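Local structure of putative periplasmic or exported protein (4GQZ) at residues Gly88-Lys93 with Val134-Lys139; Ala8-His13 with Tyr56-Gly61; Thr43-Lys48 with Leu124-Glu129; Lys63-Phe68 with Gln113-Gly118. The protein probably binds copper in the bacterial periplasm and so contributes to copper resistance, working as a V-shaped dimer. One frame throughout, in Å; residues are numbered along the deposited sequence.

Contact 1. Residues Gly88-Lys93 with Val134-Lys139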
loop_
_atom_site.group_PDB
_atom_site.type_symbol
_atom_site.label_atom_id
_atom_site.label_comp_id
_atom_site.label_asym_id
_atom_site.label_seq_id
_atom_site.Cartn_x
_atom_site.Cartn_y
_atom_site.Cartn_z
ATOM N N GLY B 88 19.221 -16.742 -2.594
ATOM C CA GLY B 88 19.489 -16.937 -4.010
ATOM C C GLY B 88 20.977 -17.148 -4.245
ATOM O O GLY B 88 21.815 -16.839 -3.380
ATOM N N GLU B 89 21.304 -17.658 -5.431
ATOM C CA GLU B 89 22.677 -17.973 -5.811
ATOM C C GLU B 89 23.558 -16.740 -6.009
ATOM O O GLU B 89 24.780 -16.823 -5.879
ATOM C CB GLU B 89 22.670 -18.797 -7.107
ATOM C CG GLU B 89 23.948 -19.585 -7.389
ATOM C CD GLU B 89 23.828 -20.458 -8.629
ATOM O OE1 GLU B 89 23.947 -19.905 -9.755
ATOM O OE2 GLU B 89 23.619 -21.688 -8.470
HETATM N N MSE B 90 22.959 -15.602 -6.351
HETATM C CA MSE B 90 23.763 -14.456 -6.787
HETATM C C MSE B 90 23.565 -13.152 -5.995
HETATM O O MSE B 90 23.032 -12.176 -6.536
HETATM C CB MSE B 90 23.521 -14.174 -8.276
HETATM C CG MSE B 90 23.568 -15.404 -9.171
HETATM SE SE MSE B 90 23.252 -14.989 -11.069
HETATM C CE MSE B 90 24.907 -13.998 -11.464
ATOM N N PRO B 91 24.028 -13.115 -4.735
ATOM C CA PRO B 91 23.905 -11.900 -3.919
ATOM C C PRO B 91 24.798 -10.774 -4.403
ATOM O O PRO B 91 25.836 -11.030 -5.024
ATOM C CB PRO B 91 24.391 -12.356 -2.540
ATOM C CG PRO B 91 25.276 -13.547 -2.824
ATOM C CD PRO B 91 24.584 -14.236 -3.963
ATOM N N ASN B 92 24.395 -9.543 -4.101
ATOM C CA ASN B 92 25.193 -8.348 -4.375
ATOM C C ASN B 92 25.827 -8.293 -5.760
ATOM O O ASN B 92 27.015 -7.999 -5.901
ATOM C CB ASN B 92 26.252 -8.163 -3.287
ATOM C CG ASN B 92 25.638 -7.974 -1.914
ATOM O OD1 ASN B 92 24.740 -7.147 -1.736
ATOM N ND2 ASN B 92 26.101 -8.751 -0.939
ATOM N N LYS B 93 25.028 -8.572 -6.782
ATOM C CA LYS B 93 25.510 -8.526 -8.154
ATOM C C LYS B 93 24.727 -7.461 -8.898
ATOM O O LYS B 93 23.573 -7.233 -8.591
ATOM C CB LYS B 93 25.338 -9.894 -8.836
ATOM C CG LYS B 93 26.293 -10.998 -8.327
ATOM C CD LYS B 93 27.741 -10.642 -8.619
ATOM C CE LYS B 93 28.719 -11.759 -8.231
ATOM N NZ LYS B 93 28.581 -12.945 -9.120
ATOM N N VAL B 134 16.268 -10.213 -17.604
ATOM C CA VAL B 134 17.370 -9.853 -16.734
ATOM C C VAL B 134 18.656 -10.113 -17.506
ATOM O O VAL B 134 18.726 -11.044 -18.316
ATOM C CB VAL B 134 17.336 -10.684 -15.426
ATOM C CG1 VAL B 134 18.529 -10.355 -14.544
ATOM C CG2 VAL B 134 16.051 -10.416 -14.681
ATOM N N SER B 135 19.660 -9.267 -17.310
ATOM C CA SER B 135 20.923 -9.502 -17.995
ATOM C C SER B 135 22.103 -9.216 -17.076
ATOM O O SER B 135 22.047 -8.310 -16.240
ATOM C CB SER B 135 21.001 -8.710 -19.306
ATOM O OG SER B 135 21.458 -7.394 -19.085
ATOM N N TYR B 136 23.155 -10.017 -17.217
ATOM C CA TYR B 136 24.342 -9.927 -16.365
ATOM C C TYR B 136 25.559 -10.373 -17.162
ATOM O O TYR B 136 25.562 -11.478 -17.687
ATOM C CB TYR B 136 24.173 -10.838 -15.149
ATOM C CG TYR B 136 25.424 -11.019 -14.319
ATOM C CD1 TYR B 136 25.885 -9.997 -13.495
ATOM C CD2 TYR B 136 26.144 -12.211 -14.355
ATOM C CE1 TYR B 136 27.026 -10.155 -12.727
ATOM C CE2 TYR B 136 27.285 -12.383 -13.589
ATOM C CZ TYR B 136 27.719 -11.351 -12.778
ATOM O OH TYR B 136 28.854 -11.512 -12.014
ATOM N N ASN B 137 26.562 -9.500 -17.270
ATOM C CA ASN B 137 27.852 -9.818 -17.902
ATOM C C ASN B 137 27.719 -10.621 -19.209
ATOM O O ASN B 137 28.276 -11.709 -19.365
ATOM C CB ASN B 137 28.787 -10.496 -16.879
ATOM C CG ASN B 137 30.176 -10.799 -17.442
ATOM O OD1 ASN B 137 30.971 -9.893 -17.706
ATOM N ND2 ASN B 137 30.475 -12.086 -17.613
ATOM N N GLY B 138 26.923 -10.094 -20.129
ATOM C CA GLY B 138 26.773 -10.712 -21.433
ATOM C C GLY B 138 25.694 -11.776 -21.519
ATOM O O GLY B 138 25.394 -12.250 -22.612
ATOM N N LYS B 139 25.105 -12.148 -20.383
ATOM C CA LYS B 139 24.154 -13.265 -20.350
ATOM C C LYS B 139 22.757 -12.763 -20.010
ATOM O O LYS B 139 22.623 -11.782 -19.286
ATOM C CB LYS B 139 24.576 -14.296 -19.297
ATOM C CG LYS B 139 25.960 -14.893 -19.494
ATOM C CD LYS B 139 26.254 -15.911 -18.381
ATOM C CE LYS B 139 27.634 -15.693 -17.751
ATOM N NZ LYS B 139 28.749 -15.810 -18.731
#

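Contact 2. Residues Ala8-His13 with Tyr56-Gly61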
loop_
_atom_site.group_PDB
_atom_site.type_symbol
_atom_site.label_atom_id
_atom_site.label_comp_id
_atom_site.label_asym_id
_atom_site.label_seq_id
_atom_site.Cartn_x
_atom_site.Cartn_y
_atom_site.Cartn_z
ATOM N N ALA B 8 2.536 -4.420 18.473
ATOM C CA ALA B 8 3.782 -4.494 19.227
ATOM C C ALA B 8 4.914 -5.149 18.418
ATOM O O ALA B 8 6.067 -4.717 18.511
ATOM C CB ALA B 8 3.571 -5.202 20.559
ATOM N N PHE B 9 4.587 -6.176 17.629
ATOM C CA PHE B 9 5.571 -6.840 16.765
ATOM C C PHE B 9 6.196 -5.812 15.838
ATOM O O PHE B 9 7.412 -5.738 15.713
ATOM C CB PHE B 9 4.897 -7.946 15.933
ATOM C CG PHE B 9 5.836 -8.683 15.001
ATOM C CD1 PHE B 9 6.080 -8.208 13.726
ATOM C CD2 PHE B 9 6.457 -9.864 15.405
ATOM C CE1 PHE B 9 6.935 -8.877 12.864
ATOM C CE2 PHE B 9 7.310 -10.546 14.547
ATOM C CZ PHE B 9 7.551 -10.048 13.275
ATOM N N LEU B 10 5.348 -5.017 15.192
ATOM C CA LEU B 10 5.822 -3.957 14.299
ATOM C C LEU B 10 6.829 -3.032 14.997
ATOM O O LEU B 10 7.909 -2.761 14.474
ATOM C CB LEU B 10 4.635 -3.157 13.743
ATOM C CG LEU B 10 4.073 -3.586 12.390
ATOM C CD1 LEU B 10 3.810 -5.052 12.358
ATOM C CD2 LEU B 10 2.809 -2.849 12.063
ATOM N N ALA B 11 6.480 -2.585 16.199
ATOM C CA ALA B 11 7.319 -1.666 16.962
ATOM C C ALA B 11 8.689 -2.245 17.314
ATOM O O ALA B 11 9.687 -1.524 17.313
ATOM C CB ALA B 11 6.588 -1.220 18.216
ATOM N N GLN B 12 8.741 -3.542 17.611
ATOM C CA GLN B 12 9.965 -4.162 18.123
ATOM C C GLN B 12 10.919 -4.644 17.032
ATOM O O GLN B 12 12.066 -4.998 17.320
ATOM C CB GLN B 12 9.624 -5.338 19.050
ATOM C CG GLN B 12 8.984 -6.522 18.326
ATOM C CD GLN B 12 9.018 -7.817 19.133
ATOM O OE1 GLN B 12 9.702 -7.916 20.159
ATOM N NE2 GLN B 12 8.277 -8.824 18.661
ATOM N N HIS B 13 10.449 -4.682 15.789
ATOM C CA HIS B 13 11.286 -5.159 14.697
ATOM C C HIS B 13 11.698 -4.050 13.745
ATOM O O HIS B 13 12.245 -4.322 12.676
ATOM C CB HIS B 13 10.603 -6.297 13.941
ATOM C CG HIS B 13 10.597 -7.589 14.693
ATOM N ND1 HIS B 13 9.480 -8.074 15.338
ATOM C CD2 HIS B 13 11.585 -8.482 14.930
ATOM C CE1 HIS B 13 9.780 -9.216 15.931
ATOM N NE2 HIS B 13 11.050 -9.487 15.695
ATOM N N TYR B 56 0.768 -12.627 11.733
ATOM C CA TYR B 56 0.134 -11.336 11.504
ATOM C C TYR B 56 0.090 -11.125 10.015
ATOM O O TYR B 56 1.000 -11.568 9.314
ATOM C CB TYR B 56 0.946 -10.221 12.165
ATOM C CG TYR B 56 1.289 -10.525 13.614
ATOM C CD1 TYR B 56 0.291 -10.728 14.551
ATOM C CD2 TYR B 56 2.617 -10.611 14.031
ATOM C CE1 TYR B 56 0.602 -11.024 15.889
ATOM C CE2 TYR B 56 2.940 -10.900 15.354
ATOM C CZ TYR B 56 1.923 -11.104 16.271
ATOM O OH TYR B 56 2.253 -11.395 17.570
ATOM N N THR B 57 -0.962 -10.470 9.526
ATOM C CA THR B 57 -1.103 -10.213 8.091
ATOM C C THR B 57 -1.321 -8.742 7.779
ATOM O O THR B 57 -2.277 -8.126 8.264
ATOM C CB THR B 57 -2.262 -11.012 7.461
ATOM O OG1 THR B 57 -3.485 -10.707 8.145
ATOM C CG2 THR B 57 -1.993 -12.508 7.542
ATOM N N LEU B 58 -0.435 -8.180 6.962
ATOM C CA LEU B 58 -0.540 -6.784 6.579
ATOM C C LEU B 58 -0.903 -6.730 5.102
ATOM O O LEU B 58 -0.178 -7.265 4.263
ATOM C CB LEU B 58 0.784 -6.064 6.810
ATOM C CG LEU B 58 1.427 -6.133 8.194
ATOM C CD1 LEU B 58 2.708 -5.299 8.238
ATOM C CD2 LEU B 58 0.462 -5.703 9.287
ATOM N N PRO B 59 -2.039 -6.104 4.781
ATOM C CA PRO B 59 -2.443 -5.980 3.372
ATOM C C PRO B 59 -1.442 -5.154 2.584
ATOM O O PRO B 59 -0.903 -4.162 3.112
ATOM C CB PRO B 59 -3.777 -5.232 3.454
ATOM C CG PRO B 59 -4.287 -5.505 4.859
ATOM C CD PRO B 59 -3.047 -5.555 5.708
ATOM N N LEU B 60 -1.183 -5.567 1.343
ATOM C CA LEU B 60 -0.386 -4.764 0.426
ATOM C C LEU B 60 -1.199 -3.611 -0.145
ATOM O O LEU B 60 -2.401 -3.477 0.115
ATOM C CB LEU B 60 0.180 -5.636 -0.706
ATOM C CG LEU B 60 1.536 -6.326 -0.501
ATOM C CD1 LEU B 60 1.852 -6.643 0.956
ATOM C CD2 LEU B 60 1.668 -7.592 -1.358
ATOM N N GLY B 61 -0.534 -2.768 -0.926
ATOM C CA GLY B 61 -1.176 -1.623 -1.533
ATOM C C GLY B 61 -1.483 -1.840 -3.001
ATOM O O GLY B 61 -1.730 -2.970 -3.418
#

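Contact 3. Residues Thr43-Lys48 with Leu124-Glu129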
loop_
_atom_site.group_PDB
_atom_site.type_symbol
_atom_site.label_atom_id
_atom_site.label_comp_id
_atom_site.label_asym_id
_atom_site.label_seq_id
_atom_site.Cartn_x
_atom_site.Cartn_y
_atom_site.Cartn_z
ATOM N N THR B 43 2.570 -12.604 -0.383
ATOM C CA THR B 43 1.676 -13.119 -1.410
ATOM C C THR B 43 1.243 -11.957 -2.267
ATOM O O THR B 43 1.696 -10.836 -2.069
ATOM C CB THR B 43 0.418 -13.761 -0.812
ATOM O OG1 THR B 43 -0.515 -12.743 -0.419
ATOM C CG2 THR B 43 0.774 -14.602 0.401
ATOM N N SER B 44 0.359 -12.211 -3.221
ATOM C CA SER B 44 -0.103 -11.151 -4.097
ATOM C C SER B 44 -0.801 -10.040 -3.312
ATOM O O SER B 44 -0.847 -8.885 -3.750
ATOM C CB SER B 44 -1.069 -11.720 -5.126
ATOM O OG SER B 44 -2.104 -12.439 -4.477
ATOM N N THR B 45 -1.356 -10.381 -2.154
ATOM C CA THR B 45 -2.168 -9.403 -1.444
ATOM C C THR B 45 -1.767 -9.153 -0.001
ATOM O O THR B 45 -2.238 -8.185 0.583
ATOM C CB THR B 45 -3.692 -9.736 -1.495
ATOM O OG1 THR B 45 -3.912 -11.068 -1.016
ATOM C CG2 THR B 45 -4.218 -9.618 -2.930
ATOM N N GLU B 46 -0.917 -10.009 0.567
ATOM C CA GLU B 46 -0.550 -9.890 1.983
ATOM C C GLU B 46 0.938 -10.053 2.272
ATOM O O GLU B 46 1.635 -10.844 1.626
ATOM C CB GLU B 46 -1.264 -10.959 2.820
ATOM C CG GLU B 46 -2.749 -11.125 2.579
ATOM C CD GLU B 46 -3.314 -12.306 3.349
ATOM O OE1 GLU B 46 -2.516 -13.040 3.987
ATOM O OE2 GLU B 46 -4.549 -12.499 3.319
ATOM N N LEU B 47 1.417 -9.334 3.284
ATOM C CA LEU B 47 2.701 -9.644 3.890
ATOM C C LEU B 47 2.377 -10.427 5.171
ATOM O O LEU B 47 1.600 -9.952 5.996
ATOM C CB LEU B 47 3.399 -8.341 4.252
ATOM C CG LEU B 47 4.902 -8.224 4.493
ATOM C CD1 LEU B 47 5.163 -7.377 5.723
ATOM C CD2 LEU B 47 5.641 -9.566 4.517
ATOM N N LYS B 48 2.923 -11.632 5.328
ATOM C CA LYS B 48 2.662 -12.439 6.536
ATOM C C LYS B 48 3.876 -12.436 7.439
ATOM O O LYS B 48 4.985 -12.744 7.000
ATOM C CB LYS B 48 2.325 -13.888 6.184
ATOM C CG LYS B 48 1.166 -14.082 5.229
ATOM C CD LYS B 48 1.105 -15.564 4.811
ATOM C CE LYS B 48 0.112 -15.815 3.680
ATOM N NZ LYS B 48 0.337 -17.159 3.052
ATOM N N LEU B 124 4.992 -3.562 -9.204
ATOM C CA LEU B 124 4.401 -3.602 -10.534
ATOM C C LEU B 124 2.898 -3.313 -10.469
ATOM O O LEU B 124 2.247 -3.617 -9.466
ATOM C CB LEU B 124 4.648 -4.985 -11.153
ATOM C CG LEU B 124 6.103 -5.413 -11.395
ATOM C CD1 LEU B 124 6.162 -6.822 -11.919
ATOM C CD2 LEU B 124 6.771 -4.481 -12.394
ATOM N N PRO B 125 2.344 -2.724 -11.541
ATOM C CA PRO B 125 0.885 -2.542 -11.617
ATOM C C PRO B 125 0.203 -3.896 -11.495
ATOM O O PRO B 125 0.754 -4.893 -11.963
ATOM C CB PRO B 125 0.658 -1.985 -13.029
ATOM C CG PRO B 125 2.002 -1.514 -13.513
ATOM C CD PRO B 125 3.035 -2.326 -12.784
ATOM N N ARG B 126 -0.959 -3.940 -10.856
ATOM C CA ARG B 126 -1.690 -5.193 -10.695
ATOM C C ARG B 126 -2.445 -5.571 -11.966
ATOM O O ARG B 126 -2.740 -4.713 -12.794
ATOM C CB ARG B 126 -2.668 -5.079 -9.516
ATOM C CG ARG B 126 -1.966 -4.991 -8.175
ATOM C CD ARG B 126 -2.946 -4.892 -7.007
ATOM N NE ARG B 126 -2.240 -4.933 -5.727
ATOM C CZ ARG B 126 -1.751 -6.038 -5.171
ATOM N NH1 ARG B 126 -1.866 -7.215 -5.777
ATOM N NH2 ARG B 126 -1.143 -5.972 -3.998
ATOM N N ASN B 127 -2.740 -6.856 -12.114
ATOM C CA ASN B 127 -3.516 -7.361 -13.245
ATOM C C ASN B 127 -2.906 -7.078 -14.607
ATOM O O ASN B 127 -3.625 -6.849 -15.577
ATOM C CB ASN B 127 -4.960 -6.850 -13.177
ATOM C CG ASN B 127 -5.680 -7.354 -11.945
ATOM O OD1 ASN B 127 -5.705 -8.554 -11.683
ATOM N ND2 ASN B 127 -6.245 -6.444 -11.174
HETATM N N MSE B 128 -1.581 -7.095 -14.685
HETATM C CA MSE B 128 -0.930 -7.048 -15.988
HETATM C C MSE B 128 -0.347 -8.418 -16.305
HETATM O O MSE B 128 -0.223 -9.271 -15.424
HETATM C CB MSE B 128 0.167 -5.973 -16.040
HETATM C CG MSE B 128 1.268 -6.147 -15.006
HETATM SE SE MSE B 128 3.072 -5.576 -15.599
HETATM C CE MSE B 128 3.468 -7.061 -16.791
ATOM N N GLU B 129 -0.026 -8.627 -17.578
ATOM C CA GLU B 129 0.712 -9.790 -18.038
ATOM C C GLU B 129 1.888 -9.227 -18.825
ATOM O O GLU B 129 1.767 -8.173 -19.459
ATOM C CB GLU B 129 -0.152 -10.641 -18.974
ATOM C CG GLU B 129 -1.538 -10.940 -18.447
ATOM C CD GLU B 129 -2.346 -11.816 -19.388
ATOM O OE1 GLU B 129 -2.889 -12.845 -18.921
ATOM O OE2 GLU B 129 -2.445 -11.470 -20.586
#

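Contact 4. Residues Lys63-Phe68 with Gln113-Gly118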
loop_
_atom_site.group_PDB
_atom_site.type_symbol
_atom_site.label_atom_id
_atom_site.label_comp_id
_atom_site.label_asym_id
_atom_site.label_seq_id
_atom_site.Cartn_x
_atom_site.Cartn_y
_atom_site.Cartn_z
ATOM N N LYS B 63 0.278 -1.772 -5.604
ATOM C CA LYS B 63 1.298 -2.423 -6.415
ATOM C C LYS B 63 1.549 -3.868 -6.001
ATOM O O LYS B 63 1.543 -4.201 -4.809
ATOM C CB LYS B 63 2.611 -1.652 -6.313
ATOM C CG LYS B 63 2.530 -0.227 -6.829
ATOM C CD LYS B 63 2.346 -0.233 -8.333
ATOM C CE LYS B 63 2.385 1.188 -8.901
ATOM N NZ LYS B 63 1.458 2.087 -8.153
ATOM N N PHE B 64 1.794 -4.712 -6.997
ATOM C CA PHE B 64 2.170 -6.104 -6.786
ATOM C C PHE B 64 3.694 -6.185 -6.601
ATOM O O PHE B 64 4.466 -5.549 -7.338
ATOM C CB PHE B 64 1.730 -6.881 -8.028
ATOM C CG PHE B 64 1.955 -8.368 -7.959
ATOM C CD1 PHE B 64 3.211 -8.910 -8.174
ATOM C CD2 PHE B 64 0.887 -9.223 -7.749
ATOM C CE1 PHE B 64 3.404 -10.276 -8.150
ATOM C CE2 PHE B 64 1.071 -10.587 -7.737
ATOM C CZ PHE B 64 2.324 -11.114 -7.927
ATOM N N TYR B 65 4.135 -6.961 -5.619
ATOM C CA TYR B 65 5.562 -7.176 -5.410
ATOM C C TYR B 65 6.013 -8.494 -5.999
ATOM O O TYR B 65 5.580 -9.567 -5.568
ATOM C CB TYR B 65 5.882 -7.189 -3.926
ATOM C CG TYR B 65 7.364 -7.137 -3.577
ATOM C CD1 TYR B 65 8.096 -5.977 -3.768
ATOM C CD2 TYR B 65 8.005 -8.226 -2.986
ATOM C CE1 TYR B 65 9.437 -5.900 -3.410
ATOM C CE2 TYR B 65 9.357 -8.158 -2.620
ATOM C CZ TYR B 65 10.056 -6.984 -2.841
ATOM O OH TYR B 65 11.384 -6.878 -2.502
ATOM N N LEU B 66 6.901 -8.406 -6.978
ATOM C CA LEU B 66 7.552 -9.581 -7.514
ATOM C C LEU B 66 9.024 -9.600 -7.094
ATOM O O LEU B 66 9.769 -8.645 -7.349
ATOM C CB LEU B 66 7.430 -9.558 -9.031
ATOM C CG LEU B 66 8.119 -10.705 -9.764
ATOM C CD1 LEU B 66 7.499 -12.054 -9.381
ATOM C CD2 LEU B 66 8.055 -10.442 -11.268
ATOM N N SER B 67 9.462 -10.686 -6.460
ATOM C CA SER B 67 10.881 -10.801 -6.094
ATOM C C SER B 67 11.506 -11.954 -6.874
ATOM O O SER B 67 10.992 -13.069 -6.864
ATOM C CB SER B 67 11.046 -10.967 -4.568
ATOM O OG SER B 67 12.401 -10.786 -4.152
ATOM N N PHE B 68 12.595 -11.687 -7.588
ATOM C CA PHE B 68 13.183 -12.726 -8.418
ATOM C C PHE B 68 14.678 -12.899 -8.162
ATOM O O PHE B 68 15.365 -11.970 -7.708
ATOM C CB PHE B 68 12.910 -12.411 -9.898
ATOM C CG PHE B 68 13.416 -11.070 -10.337
ATOM C CD1 PHE B 68 12.629 -9.938 -10.202
ATOM C CD2 PHE B 68 14.673 -10.947 -10.915
ATOM C CE1 PHE B 68 13.088 -8.694 -10.618
ATOM C CE2 PHE B 68 15.141 -9.713 -11.331
ATOM C CZ PHE B 68 14.341 -8.579 -11.179
ATOM N N GLN B 113 20.762 -3.752 -8.294
ATOM C CA GLN B 113 21.692 -4.593 -7.553
ATOM C C GLN B 113 20.916 -5.635 -6.760
ATOM O O GLN B 113 20.010 -5.280 -6.008
ATOM C CB GLN B 113 22.463 -3.711 -6.578
ATOM C CG GLN B 113 23.655 -4.370 -5.928
ATOM C CD GLN B 113 24.905 -4.230 -6.763
ATOM O OE1 GLN B 113 24.842 -3.916 -7.956
ATOM N NE2 GLN B 113 26.054 -4.451 -6.142
ATOM N N SER B 114 21.245 -6.917 -6.921
ATOM C CA SER B 114 20.610 -7.956 -6.099
ATOM C C SER B 114 20.978 -7.743 -4.640
ATOM O O SER B 114 22.023 -7.166 -4.340
ATOM C CB SER B 114 21.025 -9.360 -6.546
ATOM O OG SER B 114 22.433 -9.529 -6.448
ATOM N N TYR B 115 20.123 -8.196 -3.731
ATOM C CA TYR B 115 20.363 -7.983 -2.300
ATOM C C TYR B 115 21.230 -9.100 -1.732
ATOM O O TYR B 115 21.657 -10.002 -2.467
ATOM C CB TYR B 115 19.042 -7.910 -1.524
ATOM C CG TYR B 115 17.958 -7.145 -2.254
ATOM C CD1 TYR B 115 18.256 -5.989 -2.960
ATOM C CD2 TYR B 115 16.644 -7.601 -2.259
ATOM C CE1 TYR B 115 17.276 -5.297 -3.652
ATOM C CE2 TYR B 115 15.651 -6.915 -2.948
ATOM C CZ TYR B 115 15.977 -5.761 -3.640
ATOM O OH TYR B 115 15.005 -5.055 -4.331
ATOM N N ARG B 116 21.472 -9.029 -0.426
ATOM C CA ARG B 116 22.260 -10.016 0.308
ATOM C C ARG B 116 21.652 -11.409 0.138
ATOM O O ARG B 116 22.372 -12.414 0.115
ATOM C CB ARG B 116 22.320 -9.615 1.790
ATOM C CG ARG B 116 22.938 -10.663 2.732
ATOM C CD ARG B 116 24.352 -11.005 2.306
ATOM N NE ARG B 116 24.626 -12.426 2.517
ATOM C CZ ARG B 116 24.990 -12.942 3.685
ATOM N NH1 ARG B 116 25.126 -12.144 4.742
ATOM N NH2 ARG B 116 25.214 -14.252 3.799
ATOM N N ASN B 117 20.328 -11.462 -0.007
ATOM C CA ASN B 117 19.639 -12.734 -0.178
ATOM C C ASN B 117 19.577 -13.218 -1.632
ATOM O O ASN B 117 18.927 -14.218 -1.923
ATOM C CB ASN B 117 18.237 -12.695 0.453
ATOM C CG ASN B 117 17.255 -11.789 -0.311
ATOM O OD1 ASN B 117 17.640 -11.080 -1.233
ATOM N ND2 ASN B 117 15.984 -11.815 0.088
ATOM N N GLY B 118 20.239 -12.502 -2.537
ATOM C CA GLY B 118 20.274 -12.895 -3.939
ATOM C C GLY B 118 19.050 -12.525 -4.764
ATOM O O GLY B 118 18.961 -12.874 -5.956
HETATM O O HOH W 1 12.822 -4.481 -2.461
#

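Contact 1. Residues Gly88-Lys93 with Val134-Lys139
The end of strand 129-136, where a hairpin with a two-residue turn begins, meets the loop that leads into strand 94-101: Tyr136 reaches across to Met90 and Lys93. Met90, present as selenomethionine, lays its terminal methyl over one face of the phenol ring. Met90 CE is 3.9 Å from the Tyr136 ring centroid, and the line between them leans 26° from the ring normal, which makes this a CH-pi contact. The methyl is shifted toward the rim, with Met90 CE 3.6 Å from Tyr136 CE2. The bend at chi3 (69°) turns the methyl out of the otherwise extended line of the Met90 side chain.

Tyr136 and Lys139 delimit a type I' turn closed by two backbone hydrogen bonds, Tyr136 N to Lys139 O and Lys139 N to Tyr136 O, both 2.8 Å. Within this hairpin Asn137 CB sits over the centre of the opposite ring face, so the ring is sandwiched between a turn residue and Met90. At the hydroxyl end, Lys93 NZ donates a hydrogen bond of 3.2 Å to Tyr136 OH. Ser114 OG bonds to both Met90 O and Lys93 N, tying together the backbone from which these two side chains leave.

Contact 2. Residues Ala8-His13 with Tyr56-Gly61
Tyr56 has the most surface buried here, and it is met by Phe9, while Leu10 approaches Leu58. The closest approach is made by one side of the tyrosine ring: Tyr56 CE2 is 3.6 Å from Phe9 CB and 3.7 Å from Phe9 CG. Tyr56 CD2 lies over one face of the phenylalanine ring. With centroids 5.3 Å apart and planes inclined at 54°, the rings meet obliquely. The CB of Phe9 points to the strand, and a chi1 of 180° sets the near side of its ring, CG and CD2, against CE2 and CD2 of Tyr56.

The phenylalanine is also held by its own helix end. His13 ND1 stands 3.3 Å above the centre of the Phe9 ring plane and donates a hydrogen bond of 3.1 Å to Phe9 O, bent to 147° at the hydrogen. Leu10 contributes a looser apolar contact, its CD1 lying 4.3 Å from Leu58 CD1; it also packs on Thr57 of the second subunit. Thr57 N of this chain bonds to Glu6 of the second subunit. The arrangement is the short helix 5-12, packed through Phe9 and Leu10 on strand 55-59, outermost within this chain in a four-stranded antiparallel sheet, at the dimer interface.

Contact 3. Residues Thr43-Lys48 with Leu124-Glu129
Arg126 points its guanidinium end-on at the backbone of Ser44, and both terminal nitrogens grip the same carbonyl oxygen. Arg126 NH1 donates to Ser44 O at 2.8 Å and Arg126 NH2 donates to it at 2.9 Å. The N-H...O angles of 148° and 141° show two moderately bent bonds, as expected when two donors converge on one acceptor. Ser44 O lies close to the guanidinium plane. Seen from the carbonyl, however, the two donors differ: NH2 comes nearly along the C=O axis, whereas NH1 is tilted from the carbonyl plane. The arginine chain is extended from CG to NE, spanning the distance between the two backbones, and Arg126 NE bonds to Gly61 O, fixing the rotation of the flat group. Thr45 only brushes it: its CA is 4.4 Å from Arg126 NH2.

The loop that offers the carbonyl is itself shaped by Thr43, whose OG1 accepts from Thr45 N at 3.0 Å and from Glu46 N at 2.9 Å. Ser44 OG turns to the carbonyl of Asp149 instead. Thr43 thus forms an ST motif just ahead of strand 46-50, and the arginine joins this turn between neighbouring antiparallel strands to the loop after strand 120-125, in a different sheet.

Contact 4. Residues Lys63-Phe68 with Gln113-Gly118
A water molecule carries the polar part of this contact, joining the hydroxyls of Tyr65 and Tyr115. The water donates to Tyr65 OH at 2.8 Å, and it lies in the plane of the Tyr65 ring, at its edge. Its distance to Tyr115 OH is 2.9 Å, also a hydrogen bond. Both hydroxyls have a further protein partner: Tyr65 OH bonds to the carboxylate of Asp28, and Tyr115 OH to the backbone N of Gly121. Each phenol is therefore held at its end by a protein group as well as by the shared water.

Asp28, at the end of helix 20-28, links the two segments a second way, since it also bonds to Ser67 OG and to Asn117 ND2. Tyr65 and Ser67 lie on the same side of strand 63-68, the central strand of a three-stranded mixed sheet between 120-125 and 154-155, and both direct their CB toward the loop. With chi1 at -169° the phenol of Tyr65 extends from the strand so that its OH shares the water with Tyr115.

Direct contact between the segments is slight. Tyr65 OH approaches the edge of the Tyr115 ring near its plane, 4.3 Å from CE2 of Tyr115. At the C-terminal end of the strand segment, the backbones pass closest at Phe68 O and Gly118 O, 4.1 Å apart, with no direct hydrogen bond between the segments. Gly118 closes a type I turn begun at Tyr115, with Gly118 N bonded to Tyr115 O at 2.9 Å; its positive phi of 80° lies in a region readily adopted by glycine.

Contacts 1 and 2 lie on opposite sides of the chain's centre, with their centres 31 Å apart, and contact 4 sits only 4 Å from that centre. Along the chain contact 2 closes before contact 4 or contact 1 opens, while contact 3 crosses contacts 2 and 1 and spans contact 4. Contacts 2 and 3 share the four-stranded antiparallel sheet through neighbouring strands 55-59 and 46-50, and both touch the second subunit. Contacts 3 and 4 meet in the mixed sheet, where Leu124 O and Phe64 N are 2.7 Å apart. Contacts 4 and 1 touch through their loops. In space the contacts run from the dimer interface (2 and 3) through the mixed sheet to the five-stranded sheet (1).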